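Side-chain contacts in Phthiocerol/phenolphthiocerol synthesis polyketide synthase type I PpsC (Mycobacterium tuberculosis, PDB 5NJI), which probably dehydrates beta-hydroxyacyl intermediates to trans-2-enoyl chains, as the dehydratase domain of a polyketide synthase making (phenol)phthiocerol lipids: residues L54-D59 against V67-A72; A213-G218 against H225-D230. The protein carries 1 engineered substitution. One frame throughout, in Å; residues are numbered along the deposited sequence.

Interaction 1: L54-D59 against V67-A72; sequences LLWLAD and VLPGAA. With 8Z2 (~{S}-[2-[3-[[(2~{R})-4-[[[(2~{R},3~{S},4~{R},5~{R})-5-(6-aminopurin-9-yl)-4-oxidanyl-3-phosphonooxy-oxolan-2-yl]methoxy-oxidanyl-phosphoryl]oxy-oxidanyl-phosphoryl]oxy-3,3-dimethyl-2-oxidanyl-butanoyl]amino]propanoylamino]ethyl] (~{E})-dodec-2-enethioate), chain B.
The indole of Trp56 meets Pro69 obliquely: the CG corner of the pyrrolidine ring stands 4.4 Å from CZ3, on the six-membered half of the ring system. One face of the indole is taken up from within the same segment, where Leu57 CD1 sits 3.8 Å above the plane and displaced toward the rim. On the opposite face lies Val227 of helix 226-234, so the aromatic system is held as a flat layer between aliphatic groups.

The other branch of Leu57 carries the second apolar touch, its CD2 methyl lying 4.1 Å from Leu68 CD1. These two side chains run side by side and point the same way. With CG beside the backbone N and anti to the carbonyl carbon (chi1 -80°), the fork of Leu57 is placed between Trp56 and Leu68, and chi2 (56°) turns CD1 to the indole and CD2 to Leu68. No direct hydrogen bond joins the segments. A water instead donates to both backbones, 2.9 Å from Leu57 O and 2.9 Å from Val67 O, pairing two carbonyls that could not bond to each other.

Leu68, Pro69 and Gly70 also line the pocket of the bound acyl-CoA. Gly70 N donates an almost straight bond (172°) of 3.0 Å to OA1, the thioester carbonyl oxygen of the ligand, near the N-terminal end of helix 70-84, whose dipole would probably polarise that carbonyl. Lacking a side chain, Gly70 also lets the pantetheine arm pass close by, while Leu68 O comes within 3.5 Å of CP1.

Within the double hot-dog fold expected of dehydratase domains, the loop 54-59 packs against the entry into helix 70-84. Backbone bonds tie Leu68 to Leu104 and Val67 to Phe60, and Trp56 reaches on to Pro226.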
loop_
_atom_site.group_PDB
_atom_site.type_symbol
_atom_site.label_atom_id
_atom_site.label_comp_id
_atom_site.label_asym_id
_atom_site.label_seq_id
_atom_site.Cartn_x
_atom_site.Cartn_y
_atom_site.Cartn_z
ATOM N N LEU A 54 -2.615 9.081 -15.204
ATOM C CA LEU A 54 -3.726 8.166 -14.897
ATOM C C LEU A 54 -4.161 8.504 -13.448
ATOM O O LEU A 54 -3.324 8.476 -12.642
ATOM C CB LEU A 54 -3.336 6.648 -14.925
ATOM C CG LEU A 54 -4.409 5.660 -14.487
ATOM C CD1 LEU A 54 -5.642 5.752 -15.358
ATOM C CD2 LEU A 54 -3.868 4.239 -14.441
ATOM N N LEU A 55 -5.407 8.881 -13.199
ATOM C CA LEU A 55 -5.953 9.062 -11.855
ATOM C C LEU A 55 -4.949 9.897 -11.004
ATOM O O LEU A 55 -4.438 10.789 -11.532
ATOM C CB LEU A 55 -6.370 7.664 -11.307
ATOM C CG LEU A 55 -7.477 6.860 -11.991
ATOM C CD1 LEU A 55 -7.701 5.528 -11.318
ATOM C CD2 LEU A 55 -8.756 7.684 -12.077
ATOM N N TRP A 56 -4.573 9.466 -9.780
ATOM C CA TRP A 56 -3.662 10.162 -8.829
ATOM C C TRP A 56 -2.132 9.723 -8.902
ATOM O O TRP A 56 -1.418 10.087 -8.124
ATOM C CB TRP A 56 -4.170 9.884 -7.363
ATOM C CG TRP A 56 -4.725 8.432 -7.255
ATOM C CD1 TRP A 56 -5.997 8.065 -7.278
ATOM C CD2 TRP A 56 -3.969 7.222 -7.187
ATOM N NE1 TRP A 56 -6.116 6.731 -7.190
ATOM C CE2 TRP A 56 -4.880 6.176 -7.133
ATOM C CE3 TRP A 56 -2.625 6.927 -7.132
ATOM C CZ2 TRP A 56 -4.483 4.879 -7.036
ATOM C CZ3 TRP A 56 -2.244 5.656 -7.045
ATOM C CH2 TRP A 56 -3.158 4.649 -7.011
ATOM N N LEU A 57 -1.732 9.003 -9.938
ATOM C CA LEU A 57 -0.393 8.368 -9.975
ATOM C C LEU A 57 0.673 9.540 -9.959
ATOM O O LEU A 57 1.723 9.391 -9.434
ATOM C CB LEU A 57 -0.143 7.397 -11.197
ATOM C CG LEU A 57 -0.737 5.962 -11.088
ATOM C CD1 LEU A 57 -2.230 5.929 -10.841
ATOM C CD2 LEU A 57 -0.312 5.070 -12.250
ATOM N N ALA A 58 0.413 10.612 -10.709
ATOM C CA ALA A 58 1.365 11.744 -10.706
ATOM C C ALA A 58 1.713 12.314 -9.310
ATOM O O ALA A 58 2.690 12.986 -9.156
ATOM C CB ALA A 58 0.940 12.944 -11.634
ATOM N N ASP A 59 0.869 12.051 -8.326
ATOM C CA ASP A 59 1.093 12.601 -7.003
ATOM C C ASP A 59 1.970 11.713 -6.126
ATOM O O ASP A 59 2.191 12.054 -4.955
ATOM C CB ASP A 59 -0.251 12.861 -6.324
ATOM C CG ASP A 59 -0.895 14.174 -6.765
ATOM O OD1 ASP A 59 -0.375 14.842 -7.693
ATOM O OD2 ASP A 59 -1.915 14.560 -6.167
ATOM N N VAL A 67 6.600 7.197 -9.407
ATOM C CA VAL A 67 6.908 5.822 -9.068
ATOM C C VAL A 67 5.621 5.191 -8.567
ATOM O O VAL A 67 4.821 5.843 -7.896
ATOM C CB VAL A 67 8.012 5.763 -7.995
ATOM C CG1 VAL A 67 8.114 4.384 -7.361
ATOM C CG2 VAL A 67 9.333 6.163 -8.613
ATOM N N LEU A 68 5.419 3.929 -8.881
ATOM C CA LEU A 68 4.198 3.291 -8.441
ATOM C C LEU A 68 4.308 2.960 -6.956
ATOM O O LEU A 68 5.285 2.322 -6.543
ATOM C CB LEU A 68 3.922 2.012 -9.228
ATOM C CG LEU A 68 2.502 1.469 -9.072
ATOM C CD1 LEU A 68 1.510 2.375 -9.803
ATOM C CD2 LEU A 68 2.409 0.057 -9.589
ATOM N N PRO A 69 3.359 3.377 -6.123
ATOM C CA PRO A 69 3.520 3.136 -4.686
ATOM C C PRO A 69 3.344 1.667 -4.331
ATOM O O PRO A 69 2.611 0.922 -4.987
ATOM C CB PRO A 69 2.432 4.004 -4.054
ATOM C CG PRO A 69 1.403 4.139 -5.083
ATOM C CD PRO A 69 2.134 4.150 -6.407
ATOM N N GLY A 70 4.025 1.264 -3.253
ATOM C CA GLY A 70 3.933 -0.113 -2.795
ATOM C C GLY A 70 2.505 -0.567 -2.612
ATOM O O GLY A 70 2.150 -1.706 -2.934
ATOM N N ALA A 71 1.664 0.303 -2.033
ATOM C CA ALA A 71 0.278 -0.061 -1.795
ATOM C C ALA A 71 -0.463 -0.427 -3.070
ATOM O O ALA A 71 -1.438 -1.192 -3.021
ATOM C CB ALA A 71 -0.409 1.111 -1.084
ATOM N N ALA A 72 -0.041 0.095 -4.222
ATOM C CA ALA A 72 -0.738 -0.253 -5.446
ATOM C C ALA A 72 -0.528 -1.712 -5.794
ATOM O O ALA A 72 -1.439 -2.356 -6.317
ATOM C CB ALA A 72 -0.285 0.643 -6.599
HETATM C C2 8Z2 B . 13.086 -13.219 -4.506
HETATM C C4 8Z2 B . 14.828 -11.684 -4.816
HETATM C C5 8Z2 B . 15.176 -12.311 -5.915
HETATM C C6 8Z2 B . 14.532 -13.378 -6.318
HETATM C C8 8Z2 B . 16.536 -10.708 -5.686
HETATM C C10 8Z2 B . 9.418 6.562 6.949
HETATM C C11 8Z2 B . 10.091 6.122 8.186
HETATM C C12 8Z2 B . 11.494 6.594 8.209
HETATM N N9 8Z2 B . 15.637 -10.651 -4.707
HETATM N N7 8Z2 B . 16.198 -11.693 -6.450
HETATM N N3 8Z2 B . 13.783 -12.118 -4.088
HETATM N N1 8Z2 B . 13.491 -13.863 -5.640
HETATM N N6 8Z2 B . 14.995 -13.898 -7.427
HETATM C "C1'" 8Z2 B . 15.149 -9.955 -3.348
HETATM C "C2'" 8Z2 B . 15.862 -10.817 -2.377
HETATM O "O2'" 8Z2 B . 14.773 -11.041 -1.491
HETATM C "C3'" 8Z2 B . 17.084 -9.870 -1.910
HETATM O "O3'" 8Z2 B . 18.137 -10.713 -1.357
HETATM C "C4'" 8Z2 B . 16.060 -8.714 -1.276
HETATM O "O4'" 8Z2 B . 15.185 -8.593 -2.492
HETATM C "C5'" 8Z2 B . 16.417 -7.295 -0.862
HETATM O "O5'" 8Z2 B . 16.898 -6.474 -1.858
HETATM P P1 8Z2 B . 18.077 -6.708 -2.718
HETATM O O11 8Z2 B . 17.402 -7.428 -3.792
HETATM O O12 8Z2 B . 19.097 -7.678 -2.245
HETATM O O6 8Z2 B . 18.823 -5.276 -3.269
HETATM P P2 8Z2 B . 18.626 -4.795 -4.797
HETATM O O21 8Z2 B . 18.054 -5.931 -5.746
HETATM O O22 8Z2 B . 19.583 -4.180 -5.625
HETATM O O7 8Z2 B . 17.505 -3.677 -4.392
HETATM C CPA 8Z2 B . 17.149 -3.179 -3.090
HETATM C CPB 8Z2 B . 16.028 -2.148 -3.388
HETATM C CP8 8Z2 B . 14.933 -2.898 -4.167
HETATM C CP7 8Z2 B . 15.451 -1.558 -2.142
HETATM C CP9 8Z2 B . 16.615 -1.034 -4.247
HETATM O OP3 8Z2 B . 14.507 -3.906 -3.338
HETATM C CP6 8Z2 B . 13.724 -2.025 -4.594
HETATM O OP2 8Z2 B . 13.914 -1.114 -5.317
HETATM N NP2 8Z2 B . 12.510 -2.452 -4.281
HETATM C CP5 8Z2 B . 11.261 -1.822 -4.645
HETATM C CP4 8Z2 B . 10.818 -0.887 -3.535
HETATM C CP3 8Z2 B . 9.490 -0.224 -3.969
HETATM O OP1 8Z2 B . 9.217 -0.135 -5.117
HETATM N NP1 8Z2 B . 8.702 0.244 -3.033
HETATM C CP2 8Z2 B . 7.430 0.834 -3.321
HETATM C CP1 8Z2 B . 7.566 2.220 -3.843
HETATM S S 8Z2 B . 8.211 3.344 -2.565
HETATM P P3 8Z2 B . 18.814 -11.869 -2.499
HETATM O O31 8Z2 B . 18.957 -10.916 -3.886
HETATM O O32 8Z2 B . 17.981 -12.894 -2.980
HETATM O O33 8Z2 B . 20.127 -12.474 -2.255
HETATM C CA1 8Z2 B . 6.995 3.509 -1.648
HETATM C CA2 8Z2 B . 7.182 4.433 -0.503
HETATM O OA1 8Z2 B . 5.921 3.003 -1.735
HETATM C CA3 8Z2 B . 6.057 4.588 0.444
HETATM C CA4 8Z2 B . 6.270 5.471 1.603
HETATM C CA5 8Z2 B . 5.177 5.372 2.636
HETATM C CA6 8Z2 B . 5.497 6.263 3.826
HETATM C CA7 8Z2 B . 6.567 5.620 4.739
HETATM C CA8 8Z2 B . 7.246 6.627 5.646
HETATM C CA9 8Z2 B . 8.054 5.999 6.813
HETATM O O HOH W 1 2.303 6.525 -9.053
#

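Interaction 2: A213-G218 against H225-D230; sequences ASARTG and HPVMMD. With 8Z2 (~{S}-[2-[3-[[(2~{R})-4-[[[(2~{R},3~{S},4~{R},5~{R})-5-(6-aminopurin-9-yl)-4-oxidanyl-3-phosphonooxy-oxolan-2-yl]methoxy-oxidanyl-phosphoryl]oxy-oxidanyl-phosphoryl]oxy-3,3-dimethyl-2-oxidanyl-butanoyl]amino]propanoylamino]ethyl] (~{E})-dodec-2-enethioate), chain B.
His225 is the N-cap of helix 226-234, which brings Asp230 to the ligand pocket; its ring caps Val227 N and also holds Ala215 O. The imidazole uses both nitrogens. His225 NE2 donates to Ala215 O over 2.8 Å with a moderately bent N-H...O angle of 141°; the oxygen lies near the ring plane at the imidazole edge, whereas the donor is tilted 32° from the plane of the carbonyl. His225 ND1 accepts from Val227 N at 3.2 Å, again close to the ring plane. Two in-plane partners thus fix the rotation of the ring, and with CG swung anti to the backbone N (chi1 -163°) it spans from the preceding loop to the helix it caps.

The sequence His-Pro followed by Asp230 and then Gln234 matches the HP...D...Q pattern of polyketide dehydratases, whose aspartate sits on the helix of the second hot-dog half. Here Asp230 OD1 approaches the acyl chain at CA5 (3.5 Å), while OD2 is hydrogen-bonded to Gln234 NE2 and more weakly to His187 NE2.

The rest of the contact is aliphatic. Ala215 CB fits against the forked end of Val227, 3.9 Å from Val227 CG1. Phe222 meets the imidazole edge-to-face, and Pro226 rests on Glu75 of helix 70-84.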
loop_
_atom_site.group_PDB
_atom_site.type_symbol
_atom_site.label_atom_id
_atom_site.label_comp_id
_atom_site.label_asym_id
_atom_site.label_seq_id
_atom_site.Cartn_x
_atom_site.Cartn_y
_atom_site.Cartn_z
ATOM N N ALA A 213 -9.974 14.559 -1.884
ATOM C CA ALA A 213 -10.956 14.432 -2.953
ATOM C C ALA A 213 -10.322 13.950 -4.245
ATOM O O ALA A 213 -10.939 13.172 -4.987
ATOM C CB ALA A 213 -11.658 15.769 -3.187
ATOM N N SER A 214 -9.098 14.402 -4.541
ATOM C CA SER A 214 -8.451 14.036 -5.796
ATOM C C SER A 214 -8.017 12.583 -5.839
ATOM O O SER A 214 -7.534 12.128 -6.880
ATOM C CB SER A 214 -7.238 14.934 -6.064
ATOM O OG SER A 214 -6.261 14.825 -5.037
ATOM N N ALA A 215 -8.152 11.854 -4.743
ATOM C CA ALA A 215 -7.910 10.424 -4.724
ATOM C C ALA A 215 -9.185 9.612 -4.894
ATOM O O ALA A 215 -9.105 8.384 -4.997
ATOM C CB ALA A 215 -7.228 10.029 -3.412
ATOM N N ARG A 216 -10.362 10.251 -4.941
ATOM C CA ARG A 216 -11.597 9.482 -4.883
ATOM C C ARG A 216 -12.100 8.991 -6.239
ATOM O O ARG A 216 -12.651 7.887 -6.304
ATOM C CB ARG A 216 -12.704 10.297 -4.183
ATOM C CG ARG A 216 -12.460 10.510 -2.725
ATOM C CD ARG A 216 -13.516 11.394 -2.049
ATOM N NE ARG A 216 -13.092 11.639 -0.679
ATOM C CZ ARG A 216 -13.793 11.359 0.416
ATOM N NH1 ARG A 216 -15.014 10.855 0.340
ATOM N NH2 ARG A 216 -13.265 11.619 1.604
ATOM N N THR A 217 -11.930 9.760 -7.318
ATOM C CA THR A 217 -12.381 9.305 -8.632
ATOM C C THR A 217 -11.640 8.044 -9.058
ATOM O O THR A 217 -10.457 7.858 -8.761
ATOM C CB THR A 217 -12.177 10.399 -9.690
ATOM O OG1 THR A 217 -12.983 11.532 -9.362
ATOM C CG2 THR A 217 -12.583 9.908 -11.081
ATOM N N GLY A 218 -12.355 7.185 -9.783
ATOM C CA GLY A 218 -11.767 6.014 -10.401
ATOM C C GLY A 218 -11.534 4.862 -9.462
ATOM O O GLY A 218 -10.767 3.953 -9.796
ATOM N N HIS A 225 -7.966 0.573 -1.314
ATOM C CA HIS A 225 -7.638 1.850 -1.953
ATOM C C HIS A 225 -6.123 2.143 -1.686
ATOM O O HIS A 225 -5.790 2.377 -0.612
ATOM C CB HIS A 225 -8.529 3.048 -1.463
ATOM C CG HIS A 225 -8.488 4.247 -2.365
ATOM N ND1 HIS A 225 -7.318 4.790 -2.820
ATOM C CD2 HIS A 225 -9.475 4.974 -2.946
ATOM C CE1 HIS A 225 -7.583 5.794 -3.628
ATOM N NE2 HIS A 225 -8.884 5.928 -3.717
ATOM N N PRO A 226 -5.274 2.128 -2.703
ATOM C CA PRO A 226 -3.858 2.308 -2.488
ATOM C C PRO A 226 -3.472 3.644 -1.790
ATOM O O PRO A 226 -2.574 3.736 -1.061
ATOM C CB PRO A 226 -3.265 2.264 -3.919
ATOM C CG PRO A 226 -4.243 1.597 -4.720
ATOM C CD PRO A 226 -5.574 1.791 -4.101
ATOM N N VAL A 227 -4.194 4.692 -2.133
ATOM C CA VAL A 227 -3.778 6.008 -1.593
ATOM C C VAL A 227 -4.055 6.010 -0.102
ATOM O O VAL A 227 -3.352 6.441 0.706
ATOM C CB VAL A 227 -4.519 7.231 -2.240
ATOM C CG1 VAL A 227 -4.119 8.518 -1.623
ATOM C CG2 VAL A 227 -4.352 7.178 -3.744
ATOM N N MET A 228 -5.208 5.472 0.250
ATOM C CA MET A 228 -5.535 5.275 1.673
ATOM C C MET A 228 -4.525 4.344 2.697
ATOM O O MET A 228 -4.050 4.678 3.667
ATOM C CB MET A 228 -7.006 4.831 1.989
ATOM C CG MET A 228 -7.444 5.052 3.400
ATOM S SD MET A 228 -7.822 6.831 3.541
ATOM C CE MET A 228 -8.825 6.979 4.966
ATOM N N MET A 229 -4.153 3.254 2.024
ATOM C CA MET A 229 -3.141 2.386 2.574
ATOM C C MET A 229 -1.813 3.202 2.690
ATOM O O MET A 229 -1.183 3.152 3.661
ATOM C CB MET A 229 -2.860 1.092 1.790
ATOM C CG MET A 229 -1.755 0.261 2.385
ATOM S SD MET A 229 -1.774 -1.309 1.547
ATOM C CE MET A 229 -0.323 -2.034 2.217
ATOM N N ASP A 230 -1.408 3.922 1.639
ATOM C CA ASP A 230 -0.185 4.692 1.748
ATOM C C ASP A 230 -0.281 5.725 2.865
ATOM O O ASP A 230 0.684 5.917 3.611
ATOM C CB ASP A 230 0.149 5.380 0.422
ATOM C CG ASP A 230 1.548 5.980 0.437
ATOM O OD1 ASP A 230 2.520 5.202 0.288
ATOM O OD2 ASP A 230 1.686 7.211 0.640
HETATM C C2 8Z2 B . 13.086 -13.219 -4.506
HETATM C C4 8Z2 B . 14.828 -11.684 -4.816
HETATM C C5 8Z2 B . 15.176 -12.311 -5.915
HETATM C C6 8Z2 B . 14.532 -13.378 -6.318
HETATM C C8 8Z2 B . 16.536 -10.708 -5.686
HETATM C C10 8Z2 B . 9.418 6.562 6.949
HETATM C C11 8Z2 B . 10.091 6.122 8.186
HETATM C C12 8Z2 B . 11.494 6.594 8.209
HETATM N N9 8Z2 B . 15.637 -10.651 -4.707
HETATM N N7 8Z2 B . 16.198 -11.693 -6.450
HETATM N N3 8Z2 B . 13.783 -12.118 -4.088
HETATM N N1 8Z2 B . 13.491 -13.863 -5.640
HETATM N N6 8Z2 B . 14.995 -13.898 -7.427
HETATM C "C1'" 8Z2 B . 15.149 -9.955 -3.348
HETATM C "C2'" 8Z2 B . 15.862 -10.817 -2.377
HETATM O "O2'" 8Z2 B . 14.773 -11.041 -1.491
HETATM C "C3'" 8Z2 B . 17.084 -9.870 -1.910
HETATM O "O3'" 8Z2 B . 18.137 -10.713 -1.357
HETATM C "C4'" 8Z2 B . 16.060 -8.714 -1.276
HETATM O "O4'" 8Z2 B . 15.185 -8.593 -2.492
HETATM C "C5'" 8Z2 B . 16.417 -7.295 -0.862
HETATM O "O5'" 8Z2 B . 16.898 -6.474 -1.858
HETATM P P1 8Z2 B . 18.077 -6.708 -2.718
HETATM O O11 8Z2 B . 17.402 -7.428 -3.792
HETATM O O12 8Z2 B . 19.097 -7.678 -2.245
HETATM O O6 8Z2 B . 18.823 -5.276 -3.269
HETATM P P2 8Z2 B . 18.626 -4.795 -4.797
HETATM O O21 8Z2 B . 18.054 -5.931 -5.746
HETATM O O22 8Z2 B . 19.583 -4.180 -5.625
HETATM O O7 8Z2 B . 17.505 -3.677 -4.392
HETATM C CPA 8Z2 B . 17.149 -3.179 -3.090
HETATM C CPB 8Z2 B . 16.028 -2.148 -3.388
HETATM C CP8 8Z2 B . 14.933 -2.898 -4.167
HETATM C CP7 8Z2 B . 15.451 -1.558 -2.142
HETATM C CP9 8Z2 B . 16.615 -1.034 -4.247
HETATM O OP3 8Z2 B . 14.507 -3.906 -3.338
HETATM C CP6 8Z2 B . 13.724 -2.025 -4.594
HETATM O OP2 8Z2 B . 13.914 -1.114 -5.317
HETATM N NP2 8Z2 B . 12.510 -2.452 -4.281
HETATM C CP5 8Z2 B . 11.261 -1.822 -4.645
HETATM C CP4 8Z2 B . 10.818 -0.887 -3.535
HETATM C CP3 8Z2 B . 9.490 -0.224 -3.969
HETATM O OP1 8Z2 B . 9.217 -0.135 -5.117
HETATM N NP1 8Z2 B . 8.702 0.244 -3.033
HETATM C CP2 8Z2 B . 7.430 0.834 -3.321
HETATM C CP1 8Z2 B . 7.566 2.220 -3.843
HETATM S S 8Z2 B . 8.211 3.344 -2.565
HETATM P P3 8Z2 B . 18.814 -11.869 -2.499
HETATM O O31 8Z2 B . 18.957 -10.916 -3.886
HETATM O O32 8Z2 B . 17.981 -12.894 -2.980
HETATM O O33 8Z2 B . 20.127 -12.474 -2.255
HETATM C CA1 8Z2 B . 6.995 3.509 -1.648
HETATM C CA2 8Z2 B . 7.182 4.433 -0.503
HETATM O OA1 8Z2 B . 5.921 3.003 -1.735
HETATM C CA3 8Z2 B . 6.057 4.588 0.444
HETATM C CA4 8Z2 B . 6.270 5.471 1.603
HETATM C CA5 8Z2 B . 5.177 5.372 2.636
HETATM C CA6 8Z2 B . 5.497 6.263 3.826
HETATM C CA7 8Z2 B . 6.567 5.620 4.739
HETATM C CA8 8Z2 B . 7.246 6.627 5.646
HETATM C CA9 8Z2 B . 8.054 5.999 6.813
#

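Both contacts are buried, and each presses a loop against the beginning of a helix whose other business is the bound acyl-CoA. Their chemistry differs. Interaction 1 relies on apolar packing and one shared water, leaving a backbone N-H near the helix start for the thioester; interaction 2 spends a histidine on capping its helix and pinning a loop carbonyl, and reaches the acyl chain through a carboxylate one turn on. Their centres are about 9 Å apart and they touch directly: Leu55 CD2 lies 3.7 Å from Thr217 O, and Ala71 CB 3.4 Å from Pro226 O. The first turns of helices 70-84 and 226-234 therefore pack together beside one ligand.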